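Local coordinates for protein phosphoribosylformylglycinamidine cyclo-ligase (Thermus thermophilus HB8, PDB 5AVM) that probably catalyses the ATP-dependent ring closure of formylglycinamidine ribonucleotide to 5-aminoimidazole ribonucleotide in de novo purine biosynthesis, at residues G95-F100 with A223-F228; A176-P181 with E310-L315; A240-T245 with E251-A256. One frame throughout, in Å; residues are numbered along the deposited sequence.

Interaction 1 (G95-F100 with A223-F228)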
ATOM      1  N   GLY B  95      10.024   7.419  15.779  1.00 26.86           N
ATOM      2  CA  GLY B  95      11.090   6.982  16.660  1.00 24.61           C
ATOM      3  C   GLY B  95      11.490   5.545  16.375  1.00 24.13           C
ATOM      4  O   GLY B  95      12.219   4.928  17.150  1.00 24.64           O
ATOM      5  N   ALA B  96      11.048   5.020  15.240  1.00 23.05           N
ATOM      6  CA  ALA B  96      11.322   3.633  14.898  1.00 23.85           C
ATOM      7  C   ALA B  96      12.395   3.361  13.855  1.00 25.06           C
ATOM      8  O   ALA B  96      12.794   4.249  13.102  1.00 25.39           O
ATOM      9  CB  ALA B  96      10.022   2.956  14.473  1.00 22.36           C
ATOM     10  N   GLU B  97      12.851   2.109  13.839  1.00 27.12           N
ATOM     11  CA  GLU B  97      13.850   1.613  12.890  1.00 29.88           C
ATOM     12  C   GLU B  97      13.116   0.680  11.926  1.00 28.89           C
ATOM     13  O   GLU B  97      12.167  -0.006  12.316  1.00 28.97           O
ATOM     14  CB  GLU B  97      14.950   0.813  13.595  1.00 32.65           C
ATOM     15  CG  GLU B  97      15.855   1.617  14.492  1.00 37.57           C
ATOM     16  CD  GLU B  97      17.250   1.038  14.539  1.00 41.21           C
ATOM     17  OE1 GLU B  97      18.019   1.265  13.573  1.00 41.44           O
ATOM     18  OE2 GLU B  97      17.570   0.345  15.530  1.00 43.91           O
ATOM     19  N   PRO B  98      13.554   0.628  10.658  1.00 29.04           N
ATOM     20  CA  PRO B  98      12.896  -0.239   9.676  1.00 27.97           C
ATOM     21  C   PRO B  98      13.122  -1.733   9.868  1.00 27.05           C
ATOM     22  O   PRO B  98      14.208  -2.152  10.256  1.00 26.67           O
ATOM     23  CB  PRO B  98      13.454   0.271   8.346  1.00 27.89           C
ATOM     24  CG  PRO B  98      14.835   0.702   8.710  1.00 27.93           C
ATOM     25  CD  PRO B  98      14.633   1.415  10.031  1.00 28.46           C
ATOM     26  N   LEU B  99      12.081  -2.525   9.595  1.00 27.01           N
ATOM     27  CA  LEU B  99      12.146  -3.990   9.696  1.00 25.70           C
ATOM     28  C   LEU B  99      12.073  -4.652   8.307  1.00 24.26           C
ATOM     29  O   LEU B  99      12.727  -5.667   8.065  1.00 24.74           O
ATOM     30  CB  LEU B  99      11.009  -4.537  10.574  1.00 25.51           C
ATOM     31  CG  LEU B  99      11.157  -4.494  12.099  1.00 25.50           C
ATOM     32  CD1 LEU B  99       9.872  -5.013  12.749  1.00 24.16           C
ATOM     33  CD2 LEU B  99      12.349  -5.338  12.528  1.00 24.30           C
ATOM     34  N   PHE B 100      11.272  -4.088   7.408  1.00 21.23           N
ATOM     35  CA  PHE B 100      11.145  -4.619   6.055  1.00 19.63           C
ATOM     36  C   PHE B 100      10.199  -3.771   5.202  1.00 19.16           C
ATOM     37  O   PHE B 100       9.339  -3.067   5.732  1.00 18.04           O
ATOM     38  CB  PHE B 100      10.687  -6.088   6.090  1.00 19.29           C
ATOM     39  CG  PHE B 100       9.371  -6.315   6.791  1.00 18.09           C
ATOM     40  CD1 PHE B 100       8.166  -6.025   6.154  1.00 16.36           C
ATOM     41  CD2 PHE B 100       9.337  -6.852   8.079  1.00 16.54           C
ATOM     42  CE1 PHE B 100       6.949  -6.271   6.787  1.00 16.07           C
ATOM     43  CE2 PHE B 100       8.124  -7.097   8.721  1.00 16.70           C
ATOM     44  CZ  PHE B 100       6.927  -6.807   8.072  1.00 15.62           C
ATOM     45  N   ALA B 223      17.181  10.133   3.022  1.00 22.30           N
ATOM     46  CA  ALA B 223      16.873   9.362   4.224  1.00 22.38           C
ATOM     47  C   ALA B 223      17.733   9.843   5.384  1.00 23.24           C
ATOM     48  O   ALA B 223      18.913  10.139   5.204  1.00 24.17           O
ATOM     49  CB  ALA B 223      17.131   7.884   3.983  1.00 22.14           C
ATOM     50  N   TYR B 224      17.144   9.905   6.575  1.00 24.25           N
ATOM     51  CA  TYR B 224      17.866  10.349   7.764  1.00 23.86           C
ATOM     52  C   TYR B 224      18.092   9.238   8.783  1.00 24.62           C
ATOM     53  O   TYR B 224      18.250   9.505   9.976  1.00 23.04           O
ATOM     54  CB  TYR B 224      17.114  11.509   8.416  1.00 23.05           C
ATOM     55  CG  TYR B 224      16.967  12.676   7.471  1.00 24.48           C
ATOM     56  CD1 TYR B 224      18.081  13.410   7.062  1.00 24.03           C
ATOM     57  CD2 TYR B 224      15.733  12.988   6.914  1.00 24.30           C
ATOM     58  CE1 TYR B 224      17.968  14.417   6.115  1.00 25.99           C
ATOM     59  CE2 TYR B 224      15.607  13.990   5.971  1.00 26.06           C
ATOM     60  CZ  TYR B 224      16.726  14.699   5.573  1.00 26.44           C
ATOM     61  OH  TYR B 224      16.590  15.682   4.623  1.00 29.56           O
ATOM     62  N   LEU B 225      18.122   7.996   8.307  1.00 26.07           N
ATOM     63  CA  LEU B 225      18.326   6.858   9.195  1.00 29.58           C
ATOM     64  C   LEU B 225      19.719   6.926   9.835  1.00 31.45           C
ATOM     65  O   LEU B 225      19.865   6.776  11.054  1.00 32.01           O
ATOM     66  CB  LEU B 225      18.137   5.537   8.420  1.00 28.64           C
ATOM     67  CG  LEU B 225      18.166   4.205   9.198  1.00 27.97           C
ATOM     68  CD1 LEU B 225      17.226   4.266  10.394  1.00 23.92           C
ATOM     69  CD2 LEU B 225      17.783   3.059   8.268  1.00 26.30           C
ATOM     70  N   LYS B 226      20.734   7.169   9.011  1.00 33.26           N
ATOM     71  CA  LYS B 226      22.108   7.266   9.490  1.00 33.86           C
ATOM     72  C   LYS B 226      22.187   8.331  10.588  1.00 33.00           C
ATOM     73  O   LYS B 226      22.794   8.116  11.637  1.00 32.38           O
ATOM     74  CB  LYS B 226      23.026   7.591   8.308  1.00 36.68           C
ATOM     75  CG  LYS B 226      22.825   6.610   7.139  1.00 41.17           C
ATOM     76  CD  LYS B 226      23.665   6.920   5.896  1.00 44.33           C
ATOM     77  CE  LYS B 226      25.131   6.532   6.065  1.00 46.56           C
ATOM     78  NZ  LYS B 226      25.920   6.785   4.819  1.00 47.87           N
ATOM     79  N   GLU B 227      21.550   9.475  10.350  1.00 33.46           N
ATOM     80  CA  GLU B 227      21.524  10.563  11.326  1.00 31.94           C
ATOM     81  C   GLU B 227      21.000  10.057  12.663  1.00 32.10           C
ATOM     82  O   GLU B 227      21.742   9.967  13.639  1.00 33.09           O
ATOM     83  CB  GLU B 227      20.613  11.688  10.847  1.00 30.62           C
ATOM     84  CG  GLU B 227      21.307  12.829  10.143  1.00 30.51           C
ATOM     85  CD  GLU B 227      21.740  12.507   8.736  1.00 30.71           C
ATOM     86  OE1 GLU B 227      21.333  11.451   8.210  1.00 30.17           O
ATOM     87  OE2 GLU B 227      22.480  13.329   8.152  1.00 31.91           O
ATOM     88  N   PHE B 228      19.707   9.733  12.687  1.00 31.79           N
ATOM     89  CA  PHE B 228      19.029   9.238  13.880  1.00 29.93           C
ATOM     90  C   PHE B 228      19.826   8.209  14.660  1.00 31.13           C
ATOM     91  O   PHE B 228      19.910   8.286  15.884  1.00 32.69           O
ATOM     92  CB  PHE B 228      17.662   8.651  13.508  1.00 25.64           C
ATOM     93  CG  PHE B 228      16.587   9.684  13.367  1.00 23.53           C
ATOM     94  CD1 PHE B 228      16.605  10.590  12.314  1.00 22.79           C
ATOM     95  CD2 PHE B 228      15.585   9.797  14.326  1.00 23.22           C
ATOM     96  CE1 PHE B 228      15.638  11.605  12.221  1.00 22.78           C
ATOM     97  CE2 PHE B 228      14.615  10.808  14.242  1.00 22.78           C
ATOM     98  CZ  PHE B 228      14.645  11.713  13.186  1.00 21.06           C
TER

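Interaction 2 (A176-P181 with E310-L315)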
ATOM      1  N   ALA B 176      14.198  23.260  21.035  1.00 36.67           N
ATOM      2  CA  ALA B 176      14.870  23.810  19.873  1.00 34.82           C
ATOM      3  C   ALA B 176      14.365  23.068  18.629  1.00 33.58           C
ATOM      4  O   ALA B 176      14.020  21.884  18.692  1.00 32.67           O
ATOM      5  CB  ALA B 176      16.377  23.631  20.016  1.00 34.60           C
ATOM      6  N   LEU B 177      14.305  23.770  17.503  1.00 32.50           N
ATOM      7  CA  LEU B 177      13.874  23.157  16.260  1.00 30.43           C
ATOM      8  C   LEU B 177      15.137  22.905  15.448  1.00 30.93           C
ATOM      9  O   LEU B 177      15.789  23.839  14.985  1.00 32.82           O
ATOM     10  CB  LEU B 177      12.928  24.084  15.491  1.00 28.10           C
ATOM     11  CG  LEU B 177      11.688  24.610  16.218  1.00 26.06           C
ATOM     12  CD1 LEU B 177      10.822  25.357  15.237  1.00 24.29           C
ATOM     13  CD2 LEU B 177      10.904  23.469  16.829  1.00 27.42           C
ATOM     14  N   LEU B 178      15.494  21.635  15.297  1.00 30.59           N
ATOM     15  CA  LEU B 178      16.684  21.253  14.549  1.00 28.64           C
ATOM     16  C   LEU B 178      16.245  20.628  13.231  1.00 27.97           C
ATOM     17  O   LEU B 178      15.573  19.600  13.208  1.00 26.81           O
ATOM     18  CB  LEU B 178      17.502  20.257  15.374  1.00 28.31           C
ATOM     19  CG  LEU B 178      18.967  19.963  15.043  1.00 29.57           C
ATOM     20  CD1 LEU B 178      19.556  19.205  16.217  1.00 30.19           C
ATOM     21  CD2 LEU B 178      19.112  19.157  13.756  1.00 28.82           C
ATOM     22  N   ALA B 179      16.620  21.262  12.129  1.00 26.62           N
ATOM     23  CA  ALA B 179      16.250  20.763  10.823  1.00 24.47           C
ATOM     24  C   ALA B 179      17.402  20.032  10.175  1.00 24.49           C
ATOM     25  O   ALA B 179      18.552  20.439  10.294  1.00 23.78           O
ATOM     26  CB  ALA B 179      15.802  21.909   9.935  1.00 24.18           C
ATOM     27  N   LEU B 180      17.082  18.930   9.507  1.00 25.64           N
ATOM     28  CA  LEU B 180      18.071  18.144   8.787  1.00 26.02           C
ATOM     29  C   LEU B 180      17.797  18.544   7.340  1.00 27.67           C
ATOM     30  O   LEU B 180      16.644  18.541   6.893  1.00 27.80           O
ATOM     31  CB  LEU B 180      17.839  16.650   9.003  1.00 25.30           C
ATOM     32  CG  LEU B 180      17.908  16.203  10.463  1.00 24.64           C
ATOM     33  CD1 LEU B 180      17.825  14.691  10.521  1.00 21.50           C
ATOM     34  CD2 LEU B 180      19.207  16.703  11.098  1.00 22.53           C
ATOM     35  N   PRO B 181      18.855  18.899   6.590  1.00 28.58           N
ATOM     36  CA  PRO B 181      18.781  19.330   5.190  1.00 27.14           C
ATOM     37  C   PRO B 181      18.184  18.384   4.158  1.00 26.42           C
ATOM     38  O   PRO B 181      18.575  17.224   4.058  1.00 26.01           O
ATOM     39  CB  PRO B 181      20.230  19.693   4.875  1.00 27.72           C
ATOM     40  CG  PRO B 181      20.997  18.698   5.691  1.00 27.29           C
ATOM     41  CD  PRO B 181      20.262  18.745   7.012  1.00 28.17           C
ATOM     42  N   GLU B 310      22.488  20.911  20.651  1.00 43.42           N
ATOM     43  CA  GLU B 310      23.930  21.147  20.705  1.00 43.77           C
ATOM     44  C   GLU B 310      24.720  19.856  20.536  1.00 42.70           C
ATOM     45  O   GLU B 310      25.580  19.758  19.663  1.00 42.48           O
ATOM     46  CB  GLU B 310      24.312  21.803  22.041  1.00 46.42           C
ATOM     47  CG  GLU B 310      24.477  23.320  22.001  1.00 48.32           C
ATOM     48  CD  GLU B 310      23.199  24.046  21.628  1.00 50.53           C
ATOM     49  OE1 GLU B 310      22.179  23.846  22.318  1.00 52.48           O
ATOM     50  OE2 GLU B 310      23.217  24.821  20.647  1.00 50.48           O
ATOM     51  N   GLU B 311      24.429  18.873  21.382  1.00 43.09           N
ATOM     52  CA  GLU B 311      25.109  17.579  21.339  1.00 43.23           C
ATOM     53  C   GLU B 311      24.889  16.900  19.986  1.00 41.81           C
ATOM     54  O   GLU B 311      25.732  16.136  19.508  1.00 39.51           O
ATOM     55  CB  GLU B 311      24.591  16.686  22.480  1.00 45.03           C
ATOM     56  CG  GLU B 311      25.031  15.222  22.414  1.00 48.96           C
ATOM     57  CD  GLU B 311      24.448  14.368  23.545  1.00 51.10           C
ATOM     58  OE1 GLU B 311      23.254  14.540  23.882  1.00 52.32           O
ATOM     59  OE2 GLU B 311      25.184  13.515  24.089  1.00 51.62           O
ATOM     60  N   ALA B 312      23.748  17.201  19.373  1.00 41.28           N
ATOM     61  CA  ALA B 312      23.388  16.631  18.081  1.00 40.82           C
ATOM     62  C   ALA B 312      24.151  17.272  16.921  1.00 39.83           C
ATOM     63  O   ALA B 312      24.686  16.574  16.065  1.00 40.42           O
ATOM     64  CB  ALA B 312      21.884  16.772  17.861  1.00 40.45           C
ATOM     65  N   LEU B 313      24.205  18.598  16.888  1.00 38.84           N
ATOM     66  CA  LEU B 313      24.910  19.281  15.813  1.00 39.20           C
ATOM     67  C   LEU B 313      26.392  18.907  15.742  1.00 39.74           C
ATOM     68  O   LEU B 313      27.083  19.240  14.773  1.00 40.00           O
ATOM     69  CB  LEU B 313      24.745  20.792  15.966  1.00 37.65           C
ATOM     70  CG  LEU B 313      23.286  21.222  15.832  1.00 37.95           C
ATOM     71  CD1 LEU B 313      23.187  22.724  15.970  1.00 38.79           C
ATOM     72  CD2 LEU B 313      22.737  20.767  14.487  1.00 36.75           C
ATOM     73  N   LYS B 314      26.874  18.206  16.764  1.00 39.82           N
ATOM     74  CA  LYS B 314      28.266  17.775  16.814  1.00 39.96           C
ATOM     75  C   LYS B 314      28.369  16.373  16.219  1.00 39.97           C
ATOM     76  O   LYS B 314      29.461  15.894  15.895  1.00 39.57           O
ATOM     77  CB  LYS B 314      28.753  17.742  18.264  1.00 41.16           C
ATOM     78  CG  LYS B 314      28.462  19.005  19.050  1.00 44.34           C
ATOM     79  CD  LYS B 314      28.777  18.803  20.534  1.00 48.08           C
ATOM     80  CE  LYS B 314      28.338  20.000  21.379  1.00 49.35           C
ATOM     81  NZ  LYS B 314      28.494  19.756  22.845  1.00 49.48           N
ATOM     82  N   LEU B 315      27.213  15.724  16.081  1.00 39.53           N
ATOM     83  CA  LEU B 315      27.126  14.367  15.547  1.00 39.06           C
ATOM     84  C   LEU B 315      26.483  14.362  14.166  1.00 38.70           C
ATOM     85  O   LEU B 315      26.765  13.496  13.330  1.00 38.39           O
ATOM     86  CB  LEU B 315      26.277  13.494  16.479  1.00 38.77           C
ATOM     87  CG  LEU B 315      26.590  13.516  17.977  1.00 39.77           C
ATOM     88  CD1 LEU B 315      25.488  12.802  18.752  1.00 38.87           C
ATOM     89  CD2 LEU B 315      27.941  12.867  18.220  1.00 39.73           C
TER

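Interaction 3 (A240-T245 with E251-A256)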
ATOM      1  N   ALA B 240      10.035  15.136  19.671  1.00 28.81           N
ATOM      2  CA  ALA B 240       9.179  14.882  18.527  1.00 27.50           C
ATOM      3  C   ALA B 240       9.986  15.100  17.257  1.00 27.68           C
ATOM      4  O   ALA B 240      11.164  15.444  17.310  1.00 27.84           O
ATOM      5  CB  ALA B 240       7.970  15.810  18.552  1.00 26.73           C
ATOM      6  N   ALA B 241       9.355  14.881  16.113  1.00 27.47           N
ATOM      7  CA  ALA B 241      10.031  15.058  14.839  1.00 26.82           C
ATOM      8  C   ALA B 241       8.980  15.138  13.758  1.00 26.65           C
ATOM      9  O   ALA B 241       7.901  14.548  13.876  1.00 27.55           O
ATOM     10  CB  ALA B 241      10.987  13.892  14.568  1.00 25.35           C
ATOM     11  N   ALA B 242       9.292  15.885  12.709  1.00 25.62           N
ATOM     12  CA  ALA B 242       8.362  16.043  11.614  1.00 24.21           C
ATOM     13  C   ALA B 242       9.076  15.828  10.308  1.00 24.27           C
ATOM     14  O   ALA B 242      10.154  16.371  10.087  1.00 24.38           O
ATOM     15  CB  ALA B 242       7.743  17.432  11.645  1.00 24.50           C
ATOM     16  N   HIS B 243       8.482  15.001   9.458  1.00 23.95           N
ATOM     17  CA  HIS B 243       9.031  14.759   8.141  1.00 23.77           C
ATOM     18  C   HIS B 243       8.249  15.782   7.331  1.00 23.71           C
ATOM     19  O   HIS B 243       7.019  15.778   7.370  1.00 23.68           O
ATOM     20  CB  HIS B 243       8.704  13.350   7.667  1.00 23.97           C
ATOM     21  CG  HIS B 243       9.394  12.971   6.394  1.00 24.30           C
ATOM     22  ND1 HIS B 243       8.914  11.994   5.550  1.00 25.54           N
ATOM     23  CD2 HIS B 243      10.535  13.429   5.828  1.00 24.72           C
ATOM     24  CE1 HIS B 243       9.728  11.868   4.516  1.00 24.30           C
ATOM     25  NE2 HIS B 243      10.720  12.727   4.661  1.00 24.23           N
ATOM     26  N   ILE B 244       8.953  16.676   6.639  1.00 24.99           N
ATOM     27  CA  ILE B 244       8.307  17.728   5.843  1.00 25.01           C
ATOM     28  C   ILE B 244       7.990  17.245   4.433  1.00 25.31           C
ATOM     29  O   ILE B 244       8.812  17.336   3.511  1.00 23.83           O
ATOM     30  CB  ILE B 244       9.189  19.000   5.772  1.00 24.49           C
ATOM     31  CG1 ILE B 244       9.593  19.413   7.193  1.00 23.34           C
ATOM     32  CG2 ILE B 244       8.434  20.129   5.073  1.00 23.42           C
ATOM     33  CD1 ILE B 244       8.433  19.432   8.183  1.00 22.59           C
ATOM     34  N   THR B 245       6.773  16.733   4.295  1.00 26.03           N
ATOM     35  CA  THR B 245       6.278  16.188   3.053  1.00 26.47           C
ATOM     36  C   THR B 245       5.121  17.043   2.541  1.00 28.25           C
ATOM     37  O   THR B 245       5.148  18.263   2.681  1.00 28.94           O
ATOM     38  CB  THR B 245       5.832  14.733   3.276  1.00 25.41           C
ATOM     39  OG1 THR B 245       4.918  14.679   4.379  1.00 24.85           O
ATOM     40  CG2 THR B 245       7.039  13.851   3.586  1.00 20.61           C
ATOM     41  N   GLU B 251       2.019  22.502   7.444  1.00 36.95           N
ATOM     42  CA  GLU B 251       1.117  21.405   7.756  1.00 36.84           C
ATOM     43  C   GLU B 251       1.745  20.362   8.667  1.00 35.55           C
ATOM     44  O   GLU B 251       1.183  19.994   9.696  1.00 36.41           O
ATOM     45  CB  GLU B 251       0.665  20.722   6.470  1.00 38.61           C
ATOM     46  CG  GLU B 251      -0.193  19.498   6.706  1.00 43.00           C
ATOM     47  CD  GLU B 251      -0.327  18.649   5.469  1.00 45.90           C
ATOM     48  OE1 GLU B 251      -0.888  19.141   4.461  1.00 47.94           O
ATOM     49  OE2 GLU B 251       0.139  17.487   5.507  1.00 48.66           O
ATOM     50  N   ASN B 252       2.927  19.902   8.280  1.00 34.27           N
ATOM     51  CA  ASN B 252       3.639  18.862   9.004  1.00 32.38           C
ATOM     52  C   ASN B 252       4.220  19.147  10.383  1.00 32.07           C
ATOM     53  O   ASN B 252       4.213  18.265  11.242  1.00 32.31           O
ATOM     54  CB  ASN B 252       4.719  18.304   8.090  1.00 30.40           C
ATOM     55  CG  ASN B 252       4.137  17.701   6.841  1.00 29.67           C
ATOM     56  OD1 ASN B 252       3.478  16.671   6.897  1.00 32.70           O
ATOM     57  ND2 ASN B 252       4.352  18.349   5.710  1.00 30.33           N
ATOM     58  N   LEU B 253       4.724  20.350  10.620  1.00 31.95           N
ATOM     59  CA  LEU B 253       5.298  20.622  11.930  1.00 33.12           C
ATOM     60  C   LEU B 253       4.258  20.631  13.052  1.00 33.90           C
ATOM     61  O   LEU B 253       4.439  19.974  14.071  1.00 33.93           O
ATOM     62  CB  LEU B 253       6.071  21.950  11.937  1.00 33.34           C
ATOM     63  CG  LEU B 253       7.528  21.914  12.437  1.00 33.43           C
ATOM     64  CD1 LEU B 253       7.940  23.329  12.797  1.00 34.17           C
ATOM     65  CD2 LEU B 253       7.699  21.005  13.660  1.00 32.09           C
ATOM     66  N   PRO B 254       3.156  21.376  12.882  1.00 35.14           N
ATOM     67  CA  PRO B 254       2.136  21.413  13.938  1.00 35.97           C
ATOM     68  C   PRO B 254       1.659  20.048  14.444  1.00 36.98           C
ATOM     69  O   PRO B 254       1.109  19.949  15.543  1.00 37.48           O
ATOM     70  CB  PRO B 254       1.015  22.224  13.296  1.00 35.04           C
ATOM     71  CG  PRO B 254       1.780  23.210  12.465  1.00 34.39           C
ATOM     72  CD  PRO B 254       2.834  22.336  11.810  1.00 34.39           C
ATOM     73  N   ARG B 255       1.873  19.003  13.645  1.00 38.03           N
ATOM     74  CA  ARG B 255       1.459  17.642  14.009  1.00 37.94           C
ATOM     75  C   ARG B 255       2.289  17.091  15.168  1.00 37.85           C
ATOM     76  O   ARG B 255       1.772  16.368  16.026  1.00 38.68           O
ATOM     77  CB  ARG B 255       1.621  16.699  12.818  1.00 36.67           C
ATOM     78  CG  ARG B 255       1.119  17.240  11.510  1.00 36.47           C
ATOM     79  CD  ARG B 255      -0.312  16.864  11.224  1.00 36.64           C
ATOM     80  NE  ARG B 255      -0.530  16.886   9.784  1.00 39.81           N
ATOM     81  CZ  ARG B 255       0.043  16.035   8.936  1.00 42.76           C
ATOM     82  NH1 ARG B 255       0.859  15.089   9.392  1.00 43.67           N
ATOM     83  NH2 ARG B 255      -0.177  16.143   7.633  1.00 43.00           N
ATOM     84  N   ALA B 256       3.578  17.431  15.168  1.00 36.78           N
ATOM     85  CA  ALA B 256       4.517  16.987  16.190  1.00 35.26           C
ATOM     86  C   ALA B 256       4.454  17.872  17.427  1.00 35.43           C
ATOM     87  O   ALA B 256       5.236  17.696  18.358  1.00 36.67           O
ATOM     88  CB  ALA B 256       5.936  16.991  15.626  1.00 33.15           C
TER

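Interaction 1 (G95-F100 with A223-F228)
Leu225 and Pro98 meet across the seam between a strand start and a helix start, and most of this small contact, 122 Å² in total, rests on that pair. Along 223-228, Ala223 leads in from a loop and packs on Asn85 of helix 79-92. Tyr224 follows at the N-cap position of helix 225-233. Its backbone carbonyl accepts the first helical bond, Phe228 N to Tyr224 O at 3.1 Å, while its own N is held by the side-chain oxygen of Asn89.

Leu225 directs its first side-chain bond toward the other segment, and its end meets that of Pro98 tip to tip. With chi1 at -174° its CG lies opposite the backbone N, which extends the isobutyl group outward to the proline. The two methyls share the CG-CD side of the pyrrolidine ring: Leu225 CD2 sits 3.8 Å from Pro98 CG, and Leu225 CD1 sits 3.9 Å from Pro98 CD. Val88 and Leu92 pack on the same leucine, so the fork is held among apolar groups. Glu97 comes near as well, its OE1 being 4.4 Å from Leu225 CD1, yet this is mere proximity; the carboxylate is engaged in a salt bridge with Arg229, one turn further along the leucine's helix. Phe228 turns its ring instead to Leu92, Met300 and Leu302.

The strand side is prepared by Gly95, the C-prime residue of a Schellman motif that ends helix 79-92 and, with positive phi, redirects the chain into strand 97-107. Further on, Leu99 and Phe100 form a classic beta bulge opposite Val157. The arrangement illustrates the two-domain architecture of the AIR synthase family: an N-terminal sheet strand touches the first turn of a C-terminal-domain helix, with helix 79-92, which leads into that strand, packing on the leucine.

Interaction 2 (A176-P181 with E310-L315)
Leu178 reaches from its strand to Ala312 and Leu313 near the end of helix 306-313, and these three residues carry the whole contact. Its interactions are apolar. The closest approach is a methyl-to-methyl one, Leu178 CD1 to Ala312 CB at 3.7 Å. Beside it, one branch of Leu313 does the touching: its CD2 rests 3.9 Å from Leu178 CG and has both methyls of that leucine within about 4 Å, Leu178 CD2 lying at 4.0 Å. A single methyl thus sits against the branch point of the opposing side chain. The two leucines run past each other in opposite senses, alongside rather than end on.

Torsions account for this. In Leu178, chi1 of -163° turns CG far from the backbone N and stretches the side chain toward the helix. Leu313 has its bond from the backbone directed obliquely to the strand, but chi1 of -63° brings its forked end back over Leu178. Leu302 on the adjoining strand also packs on Leu178, and Leu231 of helix 225-233 lies against Ala312, extending the apolar patch on that side.

Polar bonding belongs to the sheet and takes no part between the segments. Backbone hydrogen bonds join Ala176 and Leu178 to Leu304 and Leu302 on one flank, and Leu177 and Ala179 to Val321 and Phe319 on the other, so strand 176-181 is an inner strand whose main chain is gripped along both edges.

Its two neighbours, 298-304 and 319-326, run parallel to each other and antiparallel to it, and helix 306-313 links them. The helix therefore packs on the strand it passes over, the arrangement of a beta-alpha-beta crossover that skips one position in a mixed sheet.

Interaction 3 (A240-T245 with E251-A256)
Ala242 on strand 240-243 faces Leu253 and Asn252 in a short strand-loop-helix unit, in which the strand at one margin of the C-terminal-domain sheet is covered by the segment that follows it. The two backbones come close because small residues interlock. The methyl of Ala242 drops into a hollow whose walls are the backbone carbonyl of Asn252, with Ala242 CB to Asn252 O at 3.6 Å, and the CA and CD2 of Leu253. Ala256 answers from the other segment: its CB settles above the strand between Ala240 and Ala242, 3.8 Å from Ala240 CB and 3.6 Å from Ala241 O. Ala240 in turn presses its methyl on the Ala256 carbonyl, CB to O being 3.3 Å.

The largest bump is Asn252. Its CB lies over the main chain, 3.5 Å from His243 O, with the CD1 methyl of Ile244 filling in at its flank. A chi1 of -61° then carries the amide toward the turn, where it crosses the Thr245 side chain at about a right angle. The ND2 bond to Thr245 O is weak, 3.1 Å long with an N-H...O angle of 122°; further bonds run from ND2 to the carbonyls of Gly246 and Gly248. One buried amide nitrogen thus draws together the glycine-containing loop joining strand to helix. An alanine here keeps CB against the strand, but the loss of the amide would probably leave these loop carbonyls without their common donor and the turn freer to shift.

On the strand's other side, His243 hydrogen-bonds through ND1 to Asp90 and through NE2 to His221, while the methyl Thr245 CG2 lies 3.2 Å above the imidazole plane, displaced toward the ring's rim.

Overall arrangement
Followed from the N terminus, the chain opens interaction 1 at 95-100 and interaction 2 at 176-181 before 223-228 closes the first, so these two cross. Interaction 3 comes next, after interaction 1 has closed; it seals a short loop between 240-245 and 251-256, nested inside the long one that interaction 2 completes at 310-315. Interaction 1 ties the two domains, whereas the others pack helical segments on strands of the C-terminal sheet. Interaction 2 touches both others: Tyr224 OH probably hydrogen-bonds Pro181 O at 2.6 Å, and Leu177 packs on Leu253; interactions 1 and 3 do not touch. The centres lie about 16 Å apart pairwise.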